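Side-chain contacts in exosome complex exonuclease RRP46 homolog (Oryza sativa Japonica Group, PDB 3HKM), which is a probable exosome component that binds double-stranded DNA and single-stranded RNA, and in vitro cleaves DNA hydrolytically and RNA phosphorolytically: residues E81-L84 with K85-Q89; A218-R221 with I222-M226. One frame throughout, in Å; residues are numbered along the deposited sequence.

Contact 1 (E81-L84 with K85-Q89)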
ATOM      1  N   GLU A  81       7.134  -0.892   7.235  1.00 25.58           N
ATOM      2  CA  GLU A  81       6.268  -0.470   8.331  1.00 25.68           C
ATOM      3  C   GLU A  81       6.289   1.045   8.432  1.00 26.72           C
ATOM      4  O   GLU A  81       5.244   1.680   8.638  1.00 24.87           O
ATOM      5  CB  GLU A  81       6.743  -1.088   9.650  1.00 23.50           C
ATOM      6  CG  GLU A  81       5.980  -0.628  10.885  1.00 25.88           C
ATOM      7  CD  GLU A  81       6.476  -1.288  12.172  1.00 25.27           C
ATOM      8  OE1 GLU A  81       5.643  -1.819  12.937  1.00 23.55           O
ATOM      9  OE2 GLU A  81       7.700  -1.291  12.411  1.00 25.48           O
ATOM     10  N   MET A  82       7.490   1.607   8.267  1.00 25.71           N
ATOM     11  CA  MET A  82       7.732   3.045   8.338  1.00 25.53           C
ATOM     12  C   MET A  82       7.087   3.783   7.169  1.00 24.99           C
ATOM     13  O   MET A  82       6.358   4.753   7.361  1.00 25.20           O
ATOM     14  CB  MET A  82       9.243   3.318   8.377  1.00 27.68           C
ATOM     15  CG  MET A  82       9.642   4.736   8.773  1.00 30.06           C
ATOM     16  SD  MET A  82       9.461   5.976   7.459  1.00 43.83           S
ATOM     17  CE  MET A  82      10.535   5.299   6.185  1.00 31.99           C
ATOM     18  N   THR A  83       7.350   3.316   5.953  1.00 25.26           N
ATOM     19  CA  THR A  83       6.781   3.949   4.773  1.00 25.00           C
ATOM     20  C   THR A  83       5.260   3.947   4.849  1.00 23.24           C
ATOM     21  O   THR A  83       4.618   4.971   4.614  1.00 24.45           O
ATOM     22  CB  THR A  83       7.248   3.263   3.473  1.00 25.40           C
ATOM     23  OG1 THR A  83       8.675   3.134   3.486  1.00 25.45           O
ATOM     24  CG2 THR A  83       6.829   4.081   2.262  1.00 23.73           C
ATOM     25  N   LEU A  84       4.698   2.790   5.194  1.00 22.18           N
ATOM     26  CA  LEU A  84       3.255   2.612   5.365  1.00 20.48           C
ATOM     27  C   LEU A  84       2.653   3.620   6.353  1.00 21.31           C
ATOM     28  O   LEU A  84       1.616   4.220   6.078  1.00 20.83           O
ATOM     29  CB  LEU A  84       2.959   1.171   5.800  1.00 19.84           C
ATOM     30  CG  LEU A  84       1.514   0.669   5.880  1.00 18.49           C
ATOM     31  CD1 LEU A  84       0.755   0.905   4.578  1.00 16.17           C
ATOM     32  CD2 LEU A  84       1.519  -0.807   6.239  1.00 18.60           C
ATOM     33  N   LYS A  85       3.320   3.825   7.491  1.00 23.78           N
ATOM     34  CA  LYS A  85       2.865   4.790   8.499  1.00 22.05           C
ATOM     35  C   LYS A  85       2.907   6.226   7.949  1.00 21.52           C
ATOM     36  O   LYS A  85       1.988   7.006   8.173  1.00 24.13           O
ATOM     37  CB  LYS A  85       3.701   4.661   9.788  1.00 24.87           C
ATOM     38  CG  LYS A  85       2.996   5.078  11.109  1.00 23.52           C
ATOM     39  CD  LYS A  85       3.980   5.051  12.296  1.00 24.82           C
ATOM     40  CE  LYS A  85       3.299   5.081  13.682  1.00 25.72           C
ATOM     41  NZ  LYS A  85       3.142   3.741  14.344  1.00 18.45           N
ATOM     42  N   ARG A  86       3.971   6.565   7.227  1.00 22.79           N
ATOM     43  CA  ARG A  86       4.085   7.862   6.559  1.00 23.56           C
ATOM     44  C   ARG A  86       2.942   8.077   5.592  1.00 21.47           C
ATOM     45  O   ARG A  86       2.347   9.150   5.546  1.00 20.33           O
ATOM     46  CB  ARG A  86       5.386   7.942   5.756  1.00 25.93           C
ATOM     47  CG  ARG A  86       6.598   8.517   6.475  1.00 27.40           C
ATOM     48  CD  ARG A  86       7.900   8.005   5.824  1.00 28.36           C
ATOM     49  NE  ARG A  86       8.125   8.470   4.447  1.00 33.20           N
ATOM     50  CZ  ARG A  86       7.609   7.913   3.347  1.00 29.39           C
ATOM     51  NH1 ARG A  86       6.809   6.858   3.427  1.00 28.49           N
ATOM     52  NH2 ARG A  86       7.891   8.416   2.151  1.00 28.83           N
ATOM     53  N   THR A  87       2.671   7.050   4.796  1.00 22.21           N
ATOM     54  CA  THR A  87       1.672   7.104   3.733  1.00 20.70           C
ATOM     55  C   THR A  87       0.255   7.226   4.284  1.00 22.00           C
ATOM     56  O   THR A  87      -0.554   8.007   3.780  1.00 21.84           O
ATOM     57  CB  THR A  87       1.727   5.833   2.858  1.00 21.56           C
ATOM     58  OG1 THR A  87       3.065   5.614   2.394  1.00 20.73           O
ATOM     59  CG2 THR A  87       0.796   5.972   1.669  1.00 20.75           C
ATOM     60  N   LEU A  88      -0.042   6.446   5.320  1.00 20.11           N
ATOM     61  CA  LEU A  88      -1.372   6.436   5.898  1.00 20.15           C
ATOM     62  C   LEU A  88      -1.666   7.729   6.642  1.00 21.54           C
ATOM     63  O   LEU A  88      -2.713   8.331   6.441  1.00 20.70           O
ATOM     64  CB  LEU A  88      -1.554   5.243   6.827  1.00 20.68           C
ATOM     65  CG  LEU A  88      -1.647   3.870   6.174  1.00 18.97           C
ATOM     66  CD1 LEU A  88      -2.168   2.901   7.191  1.00 16.92           C
ATOM     67  CD2 LEU A  88      -2.559   3.901   4.958  1.00 18.25           C
ATOM     68  N   GLN A  89      -0.742   8.147   7.503  1.00 20.92           N
ATOM     69  CA  GLN A  89      -0.883   9.415   8.212  1.00 21.63           C
ATOM     70  C   GLN A  89      -1.106  10.541   7.203  1.00 22.99           C
ATOM     71  O   GLN A  89      -1.849  11.495   7.456  1.00 23.27           O
ATOM     72  CB  GLN A  89       0.354   9.687   9.080  1.00 21.99           C
ATOM     73  CG  GLN A  89       0.495   8.719  10.247  1.00 21.23           C
ATOM     74  CD  GLN A  89       1.737   8.954  11.086  1.00 23.55           C
ATOM     75  OE1 GLN A  89       2.769   9.402  10.587  1.00 24.52           O
ATOM     76  NE2 GLN A  89       1.643   8.639  12.371  1.00 24.03           N
TER
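M82, T83 and L84 meet R86, T87 and L88 one turn further along helix 77-91, the helix between strands 61-67 and 100-110, in a local contact of side chains three or four residues apart. Three kinds of meeting run side by side along the turn. On the outer side, the M82 chain, bent at its second and third torsions, brings SD to R86 CD at 3.0 Å, unusually short for such a pair, so the exact placing of the two is doubtful. The R86 chain runs on past the sulfur and bends at chi3 (66°), which brings its guanidinium back to T83, meeting CG2 obliquely and again closer than ordinary packing would allow. NH1 also makes a weak hydrogen bond to T83 O, with an N-H...O angle of 121°. With the guanidinium gone, as in an alanine here, the T83 carbonyl would probably lose its weak third donor and M82 SD its neighbour. The second meeting centres on that same carbonyl, which T87 grips twice. T87 N gives the ordinary helical bond, while T87 OG1, held beside its own backbone N (chi1 -53°), donates to T83 O from above the carbonyl plane at 2.8 Å. T83 repeats the pattern one turn earlier, its OG1 bonding to E79 O, so neither buried hydroxyl lacks a partner. The third meeting is apolar: L84 and L88 run alongside each other in the same direction, with L84 CD1 4.1 Å from L88 CG. Beyond each other, both leucines pack on helix 115-130 and strand 100-110, and L84 also touches V64 and W66 of strand 61-67. With these leucines buried and M82 and R86 more exposed, this is the amphipathic helix of a beta-alpha-beta crossover, 61-67/77-91/100-110, in the RNase PH fold.

Contact 2 (A218-R221 with I222-M226)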
ATOM      1  N   ALA A 218      -2.294   3.623 -15.111  1.00 23.13           N
ATOM      2  CA  ALA A 218      -2.712   2.282 -14.705  1.00 24.07           C
ATOM      3  C   ALA A 218      -3.507   2.309 -13.406  1.00 22.09           C
ATOM      4  O   ALA A 218      -4.391   1.482 -13.194  1.00 21.48           O
ATOM      5  CB  ALA A 218      -1.494   1.380 -14.546  1.00 21.42           C
ATOM      6  N   SER A 219      -3.175   3.261 -12.539  1.00 23.47           N
ATOM      7  CA  SER A 219      -3.713   3.300 -11.179  1.00 22.80           C
ATOM      8  C   SER A 219      -5.242   3.384 -11.106  1.00 22.99           C
ATOM      9  O   SER A 219      -5.854   2.836 -10.187  1.00 19.41           O
ATOM     10  CB  SER A 219      -3.052   4.421 -10.353  1.00 23.31           C
ATOM     11  OG  SER A 219      -3.220   5.702 -10.936  1.00 24.51           O
ATOM     12  N   SER A 220      -5.851   4.056 -12.084  1.00 23.98           N
ATOM     13  CA  SER A 220      -7.309   4.181 -12.151  1.00 22.03           C
ATOM     14  C   SER A 220      -8.001   2.827 -12.090  1.00 21.15           C
ATOM     15  O   SER A 220      -9.150   2.736 -11.679  1.00 22.64           O
ATOM     16  CB  SER A 220      -7.734   4.909 -13.435  1.00 23.30           C
ATOM     17  OG  SER A 220      -7.599   4.058 -14.563  1.00 23.32           O
ATOM     18  N   ARG A 221      -7.306   1.772 -12.510  1.00 22.10           N
ATOM     19  CA  ARG A 221      -7.854   0.421 -12.405  1.00 23.30           C
ATOM     20  C   ARG A 221      -8.026   0.020 -10.936  1.00 21.63           C
ATOM     21  O   ARG A 221      -9.029  -0.592 -10.565  1.00 19.99           O
ATOM     22  CB  ARG A 221      -6.967  -0.598 -13.138  1.00 21.48           C
ATOM     23  CG  ARG A 221      -7.214  -0.660 -14.642  1.00 24.40           C
ATOM     24  CD  ARG A 221      -6.482  -1.828 -15.300  1.00 23.24           C
ATOM     25  NE  ARG A 221      -6.575  -1.790 -16.760  1.00 27.28           N
ATOM     26  CZ  ARG A 221      -7.480  -2.455 -17.481  1.00 27.01           C
ATOM     27  NH1 ARG A 221      -8.380  -3.220 -16.882  1.00 26.08           N
ATOM     28  NH2 ARG A 221      -7.488  -2.352 -18.806  1.00 27.97           N
ATOM     29  N   ILE A 222      -7.048   0.379 -10.107  1.00 19.17           N
ATOM     30  CA  ILE A 222      -7.095   0.055  -8.684  1.00 18.34           C
ATOM     31  C   ILE A 222      -8.138   0.884  -7.924  1.00 18.87           C
ATOM     32  O   ILE A 222      -8.857   0.358  -7.072  1.00 17.91           O
ATOM     33  CB  ILE A 222      -5.725   0.241  -8.006  1.00 17.94           C
ATOM     34  CG1 ILE A 222      -4.672  -0.681  -8.622  1.00 18.80           C
ATOM     35  CG2 ILE A 222      -5.833  -0.032  -6.515  1.00 16.75           C
ATOM     36  CD1 ILE A 222      -3.271  -0.366  -8.150  1.00 15.05           C
ATOM     37  N   SER A 223      -8.216   2.177  -8.225  1.00 20.41           N
ATOM     38  CA  SER A 223      -9.193   3.043  -7.559  1.00 20.54           C
ATOM     39  C   SER A 223     -10.640   2.804  -8.036  1.00 19.75           C
ATOM     40  O   SER A 223     -11.579   2.966  -7.258  1.00 21.02           O
ATOM     41  CB  SER A 223      -8.794   4.524  -7.653  1.00 20.70           C
ATOM     42  OG  SER A 223      -8.771   4.978  -8.996  1.00 20.06           O
ATOM     43  N   ASP A 224     -10.816   2.408  -9.296  1.00 20.31           N
ATOM     44  CA  ASP A 224     -12.137   2.032  -9.811  1.00 20.66           C
ATOM     45  C   ASP A 224     -12.646   0.798  -9.059  1.00 21.10           C
ATOM     46  O   ASP A 224     -13.846   0.619  -8.878  1.00 23.10           O
ATOM     47  CB  ASP A 224     -12.091   1.716 -11.316  1.00 21.63           C
ATOM     48  CG  ASP A 224     -11.874   2.955 -12.196  1.00 24.80           C
ATOM     49  OD1 ASP A 224     -11.914   4.101 -11.691  1.00 24.42           O
ATOM     50  OD2 ASP A 224     -11.663   2.768 -13.419  1.00 23.96           O
ATOM     51  N   PHE A 225     -11.715  -0.057  -8.643  1.00 21.48           N
ATOM     52  CA  PHE A 225     -12.005  -1.238  -7.829  1.00 20.87           C
ATOM     53  C   PHE A 225     -12.442  -0.811  -6.419  1.00 22.49           C
ATOM     54  O   PHE A 225     -13.487  -1.248  -5.911  1.00 21.82           O
ATOM     55  CB  PHE A 225     -10.748  -2.122  -7.773  1.00 20.84           C
ATOM     56  CG  PHE A 225     -10.921  -3.419  -7.012  1.00 21.78           C
ATOM     57  CD1 PHE A 225     -11.785  -4.404  -7.464  1.00 21.45           C
ATOM     58  CD2 PHE A 225     -10.174  -3.667  -5.872  1.00 22.33           C
ATOM     59  CE1 PHE A 225     -11.925  -5.599  -6.778  1.00 21.61           C
ATOM     60  CE2 PHE A 225     -10.309  -4.862  -5.178  1.00 21.31           C
ATOM     61  CZ  PHE A 225     -11.192  -5.828  -5.631  1.00 20.99           C
ATOM     62  N   MET A 226     -11.631   0.043  -5.795  1.00 20.09           N
ATOM     63  CA  MET A 226     -11.968   0.644  -4.509  1.00 20.39           C
ATOM     64  C   MET A 226     -13.292   1.411  -4.546  1.00 21.50           C
ATOM     65  O   MET A 226     -14.094   1.317  -3.617  1.00 22.61           O
ATOM     66  CB  MET A 226     -10.854   1.585  -4.042  1.00 18.59           C
ATOM     67  CG  MET A 226      -9.541   0.893  -3.687  1.00 19.79           C
ATOM     68  SD  MET A 226      -8.228   2.041  -3.201  1.00 19.33           S
ATOM     69  CE  MET A 226      -6.877   0.911  -2.909  1.00 17.73           C
TER
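I222 begins its contact with S219 at the branch point, where I222 CB sits 3.4 Å from S219 O. From there I222 CG1 stays near S219 O, at 4.0 Å, because it lies beside the backbone N (chi1 -61°) and trails back along the helix; the other branch, CG2, stands beside the carbonyl carbon, leaving CB and CG1 to carry the contact. The second torsion is close to straight (170°), so CD1 extends away from the backbone, and the side chain packs on V139 and I141 of strand 138-145 and on L14. The S219 carbonyl that flanks this chain is used by two amides: S223 N lies in the carbonyl plane, its N-H...O angle 160°, and I222 N adds a weak bond. S223 OG takes the position between its backbone N and carbonyl carbon, and makes a weak hydrogen bond to N173. Two residues further on, F225 CB lies 3.6 Å from R221 O, while the ring turns away to meet F17 edge-to-face and to touch W33. Across these two segments, then, the polar work falls mainly to backbone groups, consistent with a helix whose turns are joined by backbone bonds while I222 and F225 pack outward on different sheets.

In the fold
After strands 17-21, 29-35 and 38-49 the chain forms strand 61-67, then runs through contact 1 on helix 77-91 before entering strand 100-110 of the mixed sheet. Helix 115-130 follows, then the antiparallel sheet, and only in helix 205-229 does contact 2 occur. Each contact joins consecutive turns of one helix and so closes no loop; the two stand in series, neither nested nor crossed. The centres of contact 1 and contact 2 are about 20 Å apart, on opposite sides of the chain's centre, and the two do not touch. Helix 115-130 lies between their helices, touched by T83, L84 and L88 of contact 1 and by M226 at the end of 222-226.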